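Local coordinates for 5-carboxyvanillate decarboxylase (Sphingomonas paucimobilis, PDB 4L6D), which probably decarboxylates 5-carboxyvanillate to vanillate in a manganese-dependent active site of the amidohydrolase fold, at residues D149-D154 / A206-L211; L171-R176 / I200-N205; K222-H227 / N266-T271. All blocks are in the same frame, centred on the assembly; numbering follows the deposited sequence.

Contact 1. Residues D149-D154 / A206-L211; sequences DLYYDD and AVRMIL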
loop_
_atom_site.group_PDB
_atom_site.type_symbol
_atom_site.label_atom_id
_atom_site.label_comp_id
_atom_site.label_asym_id
_atom_site.label_seq_id
_atom_site.Cartn_x
_atom_site.Cartn_y
_atom_site.Cartn_z
ATOM N N ASP A 149 4.256 -14.311 -13.007
ATOM C CA ASP A 149 4.981 -13.127 -12.552
ATOM C C ASP A 149 4.800 -11.941 -13.484
ATOM O O ASP A 149 5.654 -11.061 -13.568
ATOM C CB ASP A 149 6.445 -13.475 -12.321
ATOM C CG ASP A 149 6.594 -14.612 -11.344
ATOM O OD1 ASP A 149 6.268 -14.390 -10.159
ATOM O OD2 ASP A 149 6.970 -15.734 -11.773
ATOM N N LEU A 150 3.665 -11.932 -14.171
ATOM C CA LEU A 150 3.250 -10.802 -14.989
ATOM C C LEU A 150 1.962 -10.257 -14.415
ATOM O O LEU A 150 1.157 -11.003 -13.847
ATOM C CB LEU A 150 2.996 -11.241 -16.426
ATOM C CG LEU A 150 4.176 -11.840 -17.167
ATOM C CD1 LEU A 150 3.713 -12.383 -18.501
ATOM C CD2 LEU A 150 5.253 -10.796 -17.350
ATOM N N TYR A 151 1.753 -8.953 -14.595
ATOM C CA TYR A 151 0.549 -8.287 -14.127
ATOM C C TYR A 151 -0.420 -8.043 -15.284
ATOM O O TYR A 151 -0.060 -8.234 -16.451
ATOM C CB TYR A 151 0.923 -6.997 -13.392
ATOM C CG TYR A 151 1.706 -7.307 -12.139
ATOM C CD1 TYR A 151 1.082 -7.906 -11.051
ATOM C CD2 TYR A 151 3.064 -7.031 -12.047
ATOM C CE1 TYR A 151 1.790 -8.226 -9.899
ATOM C CE2 TYR A 151 3.788 -7.348 -10.891
ATOM C CZ TYR A 151 3.140 -7.936 -9.822
ATOM O OH TYR A 151 3.853 -8.251 -8.675
ATOM N N TYR A 152 -1.642 -7.625 -14.960
ATOM C CA TYR A 152 -2.722 -7.656 -15.950
ATOM C C TYR A 152 -2.788 -6.434 -16.860
ATOM O O TYR A 152 -3.738 -6.282 -17.626
ATOM C CB TYR A 152 -4.077 -7.998 -15.307
ATOM C CG TYR A 152 -4.056 -9.406 -14.753
ATOM C CD1 TYR A 152 -3.568 -10.460 -15.523
ATOM C CD2 TYR A 152 -4.446 -9.668 -13.449
ATOM C CE1 TYR A 152 -3.500 -11.743 -15.016
ATOM C CE2 TYR A 152 -4.399 -10.952 -12.936
ATOM C CZ TYR A 152 -3.916 -11.981 -13.721
ATOM O OH TYR A 152 -3.840 -13.266 -13.219
ATOM N N ASP A 153 -1.759 -5.592 -16.788
ATOM C CA ASP A 153 -1.509 -4.607 -17.837
ATOM C C ASP A 153 -0.870 -5.245 -19.072
ATOM O O ASP A 153 -0.891 -4.666 -20.148
ATOM C CB ASP A 153 -0.607 -3.477 -17.329
ATOM C CG ASP A 153 0.752 -3.968 -16.845
ATOM O OD1 ASP A 153 0.788 -4.850 -15.962
ATOM O OD2 ASP A 153 1.784 -3.448 -17.330
ATOM N N ASP A 154 -0.289 -6.432 -18.926
ATOM C CA ASP A 154 0.448 -7.035 -20.029
ATOM C C ASP A 154 -0.523 -7.442 -21.142
ATOM O O ASP A 154 -1.524 -8.105 -20.875
ATOM C CB ASP A 154 1.240 -8.245 -19.529
ATOM C CG ASP A 154 2.280 -8.722 -20.531
ATOM O OD1 ASP A 154 1.935 -8.980 -21.701
ATOM O OD2 ASP A 154 3.462 -8.823 -20.139
ATOM N N ALA A 206 -3.473 -4.003 -9.668
ATOM C CA ALA A 206 -4.589 -3.155 -10.060
ATOM C C ALA A 206 -4.169 -1.757 -10.520
ATOM O O ALA A 206 -4.752 -1.204 -11.467
ATOM C CB ALA A 206 -5.616 -3.066 -8.930
ATOM N N VAL A 207 -3.184 -1.169 -9.843
ATOM C CA VAL A 207 -2.707 0.145 -10.263
ATOM C C VAL A 207 -2.080 0.080 -11.664
ATOM O O VAL A 207 -2.306 0.967 -12.488
ATOM C CB VAL A 207 -1.735 0.743 -9.223
ATOM C CG1 VAL A 207 -1.041 1.988 -9.767
ATOM C CG2 VAL A 207 -2.498 1.070 -7.949
ATOM N N ARG A 208 -1.320 -0.977 -11.946
ATOM C CA ARG A 208 -0.761 -1.164 -13.282
ATOM C C ARG A 208 -1.887 -1.272 -14.307
ATOM O O ARG A 208 -1.804 -0.706 -15.394
ATOM C CB ARG A 208 0.122 -2.418 -13.364
ATOM C CG ARG A 208 1.408 -2.349 -12.545
ATOM C CD ARG A 208 2.205 -3.664 -12.675
ATOM N NE ARG A 208 2.677 -3.840 -14.050
ATOM C CZ ARG A 208 3.887 -3.503 -14.479
ATOM N NH1 ARG A 208 4.799 -3.036 -13.634
ATOM N NH2 ARG A 208 4.198 -3.650 -15.758
ATOM N N MET A 209 -2.948 -1.993 -13.949
ATOM C CA MET A 209 -4.088 -2.136 -14.862
ATOM C C MET A 209 -4.688 -0.781 -15.196
ATOM O O MET A 209 -4.901 -0.450 -16.365
ATOM C CB MET A 209 -5.164 -3.047 -14.260
ATOM C CG MET A 209 -4.747 -4.518 -14.165
ATOM S SD MET A 209 -5.832 -5.502 -13.110
ATOM C CE MET A 209 -7.271 -5.716 -14.155
ATOM N N ILE A 210 -4.937 0.021 -14.165
ATOM C CA ILE A 210 -5.504 1.341 -14.386
ATOM C C ILE A 210 -4.578 2.235 -15.210
ATOM O O ILE A 210 -4.998 2.812 -16.215
ATOM C CB ILE A 210 -5.837 2.015 -13.047
ATOM C CG1 ILE A 210 -6.968 1.250 -12.349
ATOM C CG2 ILE A 210 -6.232 3.470 -13.246
ATOM C CD1 ILE A 210 -7.201 1.684 -10.919
ATOM N N LEU A 211 -3.327 2.364 -14.782
ATOM C CA LEU A 211 -2.408 3.286 -15.442
ATOM C C LEU A 211 -2.063 2.891 -16.873
ATOM O O LEU A 211 -1.726 3.751 -17.688
ATOM C CB LEU A 211 -1.125 3.480 -14.619
ATOM C CG LEU A 211 -1.323 4.182 -13.271
ATOM C CD1 LEU A 211 0.017 4.328 -12.560
ATOM C CD2 LEU A 211 -1.998 5.541 -13.426
#

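Contact 2. Residues L171-R176 / I200-N205; sequences LYIHPR and IETSTN. With MN (manganese (II) ion), chain I; VNL (4-hydroxy-3-methoxybenzoate), chain J.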
loop_
_atom_site.group_PDB
_atom_site.type_symbol
_atom_site.label_atom_id
_atom_site.label_comp_id
_atom_site.label_asym_id
_atom_site.label_seq_id
_atom_site.Cartn_x
_atom_site.Cartn_y
_atom_site.Cartn_z
ATOM N N LEU A 171 -14.936 -9.689 -12.214
ATOM C CA LEU A 171 -13.743 -10.455 -11.851
ATOM C C LEU A 171 -13.222 -10.027 -10.490
ATOM O O LEU A 171 -12.807 -8.882 -10.304
ATOM C CB LEU A 171 -12.646 -10.260 -12.896
ATOM C CG LEU A 171 -11.295 -10.894 -12.544
ATOM C CD1 LEU A 171 -11.378 -12.425 -12.538
ATOM C CD2 LEU A 171 -10.232 -10.433 -13.526
ATOM N N TYR A 172 -13.245 -10.953 -9.536
ATOM C CA TYR A 172 -12.645 -10.721 -8.231
ATOM C C TYR A 172 -11.160 -11.008 -8.370
ATOM O O TYR A 172 -10.777 -12.139 -8.671
ATOM C CB TYR A 172 -13.278 -11.670 -7.206
ATOM C CG TYR A 172 -13.220 -11.212 -5.760
ATOM C CD1 TYR A 172 -12.011 -10.886 -5.153
ATOM C CD2 TYR A 172 -14.385 -11.125 -4.999
ATOM C CE1 TYR A 172 -11.959 -10.489 -3.825
ATOM C CE2 TYR A 172 -14.353 -10.728 -3.677
ATOM C CZ TYR A 172 -13.139 -10.400 -3.100
ATOM O OH TYR A 172 -13.126 -10.005 -1.789
ATOM N N ILE A 173 -10.324 -9.987 -8.210
ATOM C CA ILE A 173 -8.882 -10.222 -8.193
ATOM C C ILE A 173 -8.451 -10.380 -6.750
ATOM O O ILE A 173 -8.204 -9.396 -6.039
ATOM C CB ILE A 173 -8.068 -9.125 -8.919
ATOM C CG1 ILE A 173 -8.515 -9.017 -10.381
ATOM C CG2 ILE A 173 -6.589 -9.476 -8.870
ATOM C CD1 ILE A 173 -7.806 -7.909 -11.168
ATOM N N HIS A 174 -8.396 -11.642 -6.331
ATOM C CA HIS A 174 -8.007 -12.043 -4.985
ATOM C C HIS A 174 -6.485 -11.980 -4.889
ATOM O O HIS A 174 -5.802 -12.049 -5.900
ATOM C CB HIS A 174 -8.504 -13.477 -4.781
ATOM C CG HIS A 174 -8.334 -13.996 -3.389
ATOM N ND1 HIS A 174 -7.152 -14.545 -2.935
ATOM C CD2 HIS A 174 -9.197 -14.046 -2.349
ATOM C CE1 HIS A 174 -7.298 -14.914 -1.677
ATOM N NE2 HIS A 174 -8.529 -14.621 -1.296
ATOM N N PRO A 175 -5.929 -11.842 -3.677
ATOM C CA PRO A 175 -4.461 -11.878 -3.600
ATOM C C PRO A 175 -3.823 -13.248 -3.871
ATOM O O PRO A 175 -4.459 -14.301 -3.870
ATOM C CB PRO A 175 -4.169 -11.463 -2.145
ATOM C CG PRO A 175 -5.410 -10.729 -1.708
ATOM C CD PRO A 175 -6.544 -11.391 -2.415
ATOM N N ARG A 176 -2.526 -13.197 -4.133
ATOM C CA ARG A 176 -1.629 -14.320 -3.874
ATOM C C ARG A 176 -0.347 -13.666 -3.373
ATOM O O ARG A 176 -0.285 -12.447 -3.225
ATOM C CB ARG A 176 -1.407 -15.191 -5.121
ATOM C CG ARG A 176 -0.807 -14.439 -6.301
ATOM C CD ARG A 176 -0.610 -15.326 -7.511
ATOM N NE ARG A 176 0.441 -16.317 -7.314
ATOM C CZ ARG A 176 0.943 -17.062 -8.291
ATOM N NH1 ARG A 176 0.462 -16.933 -9.523
ATOM N NH2 ARG A 176 1.910 -17.935 -8.033
ATOM N N ILE A 200 0.130 -5.569 -1.041
ATOM C CA ILE A 200 1.067 -4.896 -1.938
ATOM C C ILE A 200 1.030 -5.506 -3.342
ATOM O O ILE A 200 0.963 -4.786 -4.344
ATOM C CB ILE A 200 2.497 -4.938 -1.384
ATOM C CG1 ILE A 200 2.576 -4.267 -0.006
ATOM C CG2 ILE A 200 3.451 -4.276 -2.369
ATOM C CD1 ILE A 200 2.067 -2.831 0.005
ATOM N N GLU A 201 1.046 -6.834 -3.406
ATOM C CA GLU A 201 0.963 -7.552 -4.671
ATOM C C GLU A 201 -0.303 -7.207 -5.458
ATOM O O GLU A 201 -0.226 -6.854 -6.644
ATOM C CB GLU A 201 1.045 -9.061 -4.383
ATOM C CG GLU A 201 0.496 -9.979 -5.469
ATOM C CD GLU A 201 1.296 -9.953 -6.758
ATOM O OE1 GLU A 201 2.488 -9.559 -6.750
ATOM O OE2 GLU A 201 0.698 -10.326 -7.786
ATOM N N THR A 202 -1.450 -7.268 -4.781
ATOM C CA THR A 202 -2.742 -7.140 -5.449
ATOM C C THR A 202 -3.023 -5.694 -5.851
ATOM O O THR A 202 -3.496 -5.432 -6.963
ATOM C CB THR A 202 -3.863 -7.687 -4.553
ATOM O OG1 THR A 202 -3.488 -8.994 -4.100
ATOM C CG2 THR A 202 -5.170 -7.813 -5.329
ATOM N N SER A 203 -2.724 -4.754 -4.952
ATOM C CA SER A 203 -2.922 -3.342 -5.261
ATOM C C SER A 203 -2.011 -2.905 -6.397
ATOM O O SER A 203 -2.428 -2.134 -7.262
ATOM C CB SER A 203 -2.715 -2.438 -4.038
ATOM O OG SER A 203 -1.400 -2.552 -3.518
ATOM N N THR A 204 -0.770 -3.378 -6.404
ATOM C CA THR A 204 0.148 -2.988 -7.477
ATOM C C THR A 204 -0.331 -3.499 -8.837
ATOM O O THR A 204 -0.260 -2.784 -9.828
ATOM C CB THR A 204 1.586 -3.424 -7.169
ATOM O OG1 THR A 204 2.026 -2.771 -5.966
ATOM C CG2 THR A 204 2.529 -3.058 -8.306
ATOM N N ASN A 205 -0.830 -4.729 -8.868
ATOM C CA ASN A 205 -1.439 -5.285 -10.069
ATOM C C ASN A 205 -2.546 -4.344 -10.560
ATOM O O ASN A 205 -2.538 -3.884 -11.710
ATOM C CB ASN A 205 -2.000 -6.676 -9.741
ATOM C CG ASN A 205 -2.259 -7.531 -10.981
ATOM O OD1 ASN A 205 -2.290 -7.039 -12.106
ATOM N ND2 ASN A 205 -2.438 -8.837 -10.761
HETATM MN MN MN I . -9.295 -14.657 0.766
HETATM C C1 VNL J . -4.829 -16.681 4.023
HETATM C CO1 VNL J . -5.802 -15.710 4.297
HETATM C CO2 VNL J . -4.784 -17.337 2.777
HETATM C CM1 VNL J . -6.765 -15.379 3.326
HETATM C CM2 VNL J . -5.719 -17.014 1.797
HETATM O OM VNL J . -5.755 -17.598 0.557
HETATM C CZ VNL J . -6.747 -16.008 2.082
HETATM C CC VNL J . -3.834 -17.049 5.092
HETATM C CV VNL J . -4.773 -18.587 0.193
HETATM O O1 VNL J . -4.026 -16.709 6.290
HETATM O O2 VNL J . -2.848 -17.755 4.770
HETATM O O3 VNL J . -7.810 -15.988 1.223
HETATM O O HOH W 1 -10.880 -16.071 0.219
#

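Contact 3. Residues K222-H227 / N266-T271; sequences KIVLGH and NFAITT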
loop_
_atom_site.group_PDB
_atom_site.type_symbol
_atom_site.label_atom_id
_atom_site.label_comp_id
_atom_site.label_asym_id
_atom_site.label_seq_id
_atom_site.Cartn_x
_atom_site.Cartn_y
_atom_site.Cartn_z
ATOM N N LYS A 222 -15.777 -5.135 -14.897
ATOM C CA LYS A 222 -15.994 -4.898 -13.476
ATOM C C LYS A 222 -15.009 -5.755 -12.690
ATOM O O LYS A 222 -14.951 -6.976 -12.863
ATOM C CB LYS A 222 -17.432 -5.196 -13.049
ATOM C CG LYS A 222 -17.743 -4.856 -11.583
ATOM C CD LYS A 222 -17.805 -3.333 -11.329
ATOM C CE LYS A 222 -19.128 -2.748 -11.814
ATOM N NZ LYS A 222 -19.119 -1.254 -11.854
ATOM N N ILE A 223 -14.225 -5.089 -11.855
ATOM C CA ILE A 223 -13.195 -5.715 -11.030
ATOM C C ILE A 223 -13.570 -5.540 -9.566
ATOM O O ILE A 223 -14.033 -4.470 -9.157
ATOM C CB ILE A 223 -11.817 -5.053 -11.273
ATOM C CG1 ILE A 223 -11.468 -5.028 -12.769
ATOM C CG2 ILE A 223 -10.721 -5.733 -10.427
ATOM C CD1 ILE A 223 -11.322 -6.394 -13.413
ATOM N N VAL A 224 -13.386 -6.590 -8.770
ATOM C CA VAL A 224 -13.664 -6.504 -7.345
ATOM C C VAL A 224 -12.376 -6.790 -6.566
ATOM O O VAL A 224 -11.639 -7.729 -6.887
ATOM C CB VAL A 224 -14.790 -7.475 -6.944
ATOM C CG1 VAL A 224 -14.937 -7.533 -5.423
ATOM C CG2 VAL A 224 -16.128 -7.053 -7.598
ATOM N N LEU A 225 -12.090 -5.943 -5.578
ATOM C CA LEU A 225 -10.924 -6.120 -4.714
ATOM C C LEU A 225 -11.325 -6.249 -3.251
ATOM O O LEU A 225 -12.078 -5.418 -2.726
ATOM C CB LEU A 225 -9.978 -4.927 -4.857
ATOM C CG LEU A 225 -9.340 -4.710 -6.226
ATOM C CD1 LEU A 225 -8.500 -3.434 -6.162
ATOM C CD2 LEU A 225 -8.457 -5.882 -6.616
ATOM N N GLY A 226 -10.808 -7.282 -2.592
ATOM C CA GLY A 226 -11.060 -7.495 -1.181
ATOM C C GLY A 226 -10.184 -6.632 -0.287
ATOM O O GLY A 226 -9.469 -5.743 -0.762
ATOM N N HIS A 227 -10.268 -6.879 1.016
ATOM C CA HIS A 227 -9.391 -6.216 1.986
ATOM C C HIS A 227 -9.469 -4.709 1.860
ATOM O O HIS A 227 -8.450 -4.009 1.778
ATOM C CB HIS A 227 -7.978 -6.792 1.847
ATOM C CG HIS A 227 -8.022 -8.270 1.657
ATOM N ND1 HIS A 227 -7.749 -8.873 0.448
ATOM C CD2 HIS A 227 -8.478 -9.253 2.475
ATOM C CE1 HIS A 227 -7.993 -10.169 0.544
ATOM N NE2 HIS A 227 -8.430 -10.425 1.765
ATOM N N ASN A 266 -15.112 1.305 -12.579
ATOM C CA ASN A 266 -14.818 -0.090 -12.930
ATOM C C ASN A 266 -14.570 -1.042 -11.773
ATOM O O ASN A 266 -14.514 -2.260 -11.988
ATOM C CB ASN A 266 -13.625 -0.145 -13.885
ATOM C CG ASN A 266 -13.935 0.472 -15.234
ATOM O OD1 ASN A 266 -13.599 1.634 -15.505
ATOM N ND2 ASN A 266 -14.595 -0.301 -16.095
ATOM N N PHE A 267 -14.410 -0.513 -10.562
ATOM C CA PHE A 267 -14.131 -1.375 -9.414
ATOM C C PHE A 267 -15.209 -1.287 -8.349
ATOM O O PHE A 267 -15.903 -0.277 -8.224
ATOM C CB PHE A 267 -12.803 -1.000 -8.737
ATOM C CG PHE A 267 -11.576 -1.291 -9.559
ATOM C CD1 PHE A 267 -11.287 -0.554 -10.684
ATOM C CD2 PHE A 267 -10.678 -2.257 -9.144
ATOM C CE1 PHE A 267 -10.130 -0.806 -11.427
ATOM C CE2 PHE A 267 -9.516 -2.513 -9.870
ATOM C CZ PHE A 267 -9.249 -1.789 -11.014
ATOM N N ALA A 268 -15.305 -2.363 -7.570
ATOM C CA ALA A 268 -15.998 -2.351 -6.286
ATOM C C ALA A 268 -15.081 -3.081 -5.314
ATOM O O ALA A 268 -14.130 -3.761 -5.731
ATOM C CB ALA A 268 -17.367 -3.051 -6.379
ATOM N N ILE A 269 -15.352 -2.932 -4.023
ATOM C CA ILE A 269 -14.483 -3.496 -2.996
ATOM C C ILE A 269 -15.267 -4.338 -2.009
ATOM O O ILE A 269 -16.488 -4.225 -1.914
ATOM C CB ILE A 269 -13.679 -2.402 -2.227
ATOM C CG1 ILE A 269 -14.579 -1.584 -1.291
ATOM C CG2 ILE A 269 -12.978 -1.473 -3.205
ATOM C CD1 ILE A 269 -13.784 -0.747 -0.294
ATOM N N THR A 270 -14.551 -5.188 -1.277
ATOM C CA THR A 270 -15.146 -5.893 -0.145
ATOM C C THR A 270 -14.371 -5.633 1.128
ATOM O O THR A 270 -13.230 -5.165 1.090
ATOM C CB THR A 270 -15.278 -7.418 -0.349
ATOM O OG1 THR A 270 -14.074 -8.068 0.081
ATOM C CG2 THR A 270 -15.591 -7.775 -1.810
ATOM N N THR A 271 -15.002 -5.962 2.251
ATOM C CA THR A 271 -14.434 -5.716 3.574
ATOM C C THR A 271 -13.670 -6.908 4.146
ATOM O O THR A 271 -13.354 -6.900 5.328
ATOM C CB THR A 271 -15.543 -5.352 4.581
ATOM O OG1 THR A 271 -16.406 -6.479 4.758
ATOM C CG2 THR A 271 -16.377 -4.162 4.066
HETATM O O HOH W 2 -18.179 0.270 -9.846
#

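Contact 1. Residues D149-D154 / A206-L211
Asp153 OD2 is gripped by two groups: Arg208 NH2, 2.9 Å away across the contact, and the hydroxyl of Tyr189 of the second subunit. The other carboxylate oxygen, Asp153 OD1, takes Arg208 NE, also at 2.9 Å, in a nearly straight bond (175° at the hydrogen). Arg208 therefore holds the acid side-on, with one nitrogen to each oxygen. The pairing is not flat, however, because the carboxylate and guanidinium planes stand 58° apart. OD1 lies in the guanidinium plane, yet NE reaches it from above the carboxylate plane; NH2 meets OD2 on the syn side, with a more bent bond. A bend at chi3 (66°) brings NE round to the acid.

Tyr151 packs against the same arginine. Arg208 CD comes within 3.5 Å of Tyr151 CD2, and the two side chains cross at about a right angle. The tyrosine hydroxyl is engaged beyond this pair, by Glu201 and Ser179. On the neighbouring helix position, Met209 CG lies 3.7 Å from Tyr152 CB, and its sulfur sits at the edge of the tyrosine ring, while the Tyr152 hydroxyl bonds to Thr147.

The type I turn from Tyr151 to Asp154, closed by Asp154 N to Tyr151 O at 3.1 Å, directs Tyr151 and Asp153 toward helix 197-211, whereas Tyr152 touches Met209 through CB and carries its ring away. Arg208 NH2 also forms a salt bridge with Asp188 of the second subunit. The buried arginine charge is thus shared between an acid of its own chain and one across the dimer interface, which would be expected to favour the ionised state of both carboxylates and couples the turn and helix to the subunit contact.

Contact 2. Residues L171-R176 / I200-N205
Thr202 faces the end of strand 171-174 with both branches of its side chain. Its CB points from helix 197-211 toward the strand, and CG2, anti to the backbone N, reaches Ile173 O at 3.5 Å and Ile173 CG2 at 4.2 Å. The two side chains slide past each other in opposite directions. The other branch ends in OG1, which lies 3.1 Å from Pro175 CA and 3.2 Å from Pro175 CB. This is close packing against carbon, since the hydroxyl has its hydrogen-bond partner in its own helix, at Tyr198 O. One residue earlier in the helix, Glu201 CG approaches Arg176 O to 3.4 Å; that carbonyl oxygen is buried here with no polar partner. The carboxylate of Glu201 turns away to Ser145, Tyr151 and Ser179, while the guanidinium of Arg176 pairs with Asp32.

His174, between the two packing residues Ile173 and Pro175, directs its CB away from the helix. Its CG is anti to the backbone N (chi1 -173°), which sends the imidazole toward the metal. The two ring nitrogens are then used for different purposes. His174 NE2 binds manganese at 2.2 Å, and His174 ND1 donates to Pro175 O at 2.9 Å, in the carbonyl plane and on a lone pair; the metal bond and this hydrogen bond together restrict the ring's rotation. Pro175 CD lies over one face of the ring, toward its rim.

The metal also carries the phenolic oxygen O3 of 4-hydroxy-3-methoxybenzoate at 2.0 Å and a water, with Glu8 and Asp297 completing the site. A helix behind a strand is the general TIM-barrel layout; a histidine metal ligand at the C-terminal end of the fifth strand, with an aspartate after the eighth, is characteristic of the amidohydrolase superfamily.

Contact 3. Residues K222-H227 / N266-T271
Phe267 and Leu225 bury the most surface here, with Thr270 equal to Leu225, and all three belong to a pair of parallel strands. The Phe267 ring lies beside Ile223, the two side chains pointing the same way: Ile223 CB stands over one ring face, 3.9 Å from the centroid and 23° off the normal, a CH-pi contact. Ile223 CG2 extends it, meeting Phe267 CE2 at 3.5 Å. Leu225 CD1 approaches the same ring obliquely, 3.9 Å from Phe267 CD2. Ala206 and Ile210 of helix 197-211 also pack on this ring, and Phe263 stacks with it. An alanine in place of this phenylalanine is likely to leave Ile223 and Leu225 without their aromatic partner and to open a gap under helix 197-211.

Thr270 meets Val224, whose side chain lies on the other face from Phe267. Thr270 CG2 reaches Val224 CG1 at 3.7 Å, the side chains crossing at about a right angle. Thr270 OG1, set between the backbone N and the carbonyl carbon (chi1 88°), comes to 3.3 Å from Gly226 CA; the hydroxyl bonds to Tyr172 and Ser272.

Four backbone bonds fix the register. Ile223 N donates to Asn266 O (2.8 Å) and Leu225 N to Ala268 O, while Ala268 N and Thr270 N return bonds to Ile223 O and Leu225 O. The axes of strands 223-225 and 267-270 approach to 4.6 Å, with 27° between their directions. Lys222 NZ bonds to Arg265 O and to a water that also lies within bonding reach of Phe267 O.

The chemistry is thus divided: an apolar face toward the helix layer, Val224 and Ala268 packed on the other face, and a polar C-terminal end where His227, bonded to Asp297 and Glu230, stands beside the manganese.

Overall arrangement
All three contacts lie in the parallel barrel and its surrounding layer; along the chain the segments of contact 2 fall between the two segments of contact 1, and contact 3 follows. Contacts 1 and 2 share helix 197-211, their centres about 10 Å apart, and Tyr152 N probably bonds to Asn205 OD1 between them. Contacts 2 and 3 meet through the adjacent strands 171-174 and 223-225, again with centres about 10 Å apart, where Leu171 pairs with Lys222 and Val224. The centres of contacts 1 and 3 are about 15 Å apart, yet Ala206 packs on Leu225. Contacts 1 and 2 both reach the second subunit, and one helix therefore joins that interface to the sheet whose C-terminal ends carry the manganese site.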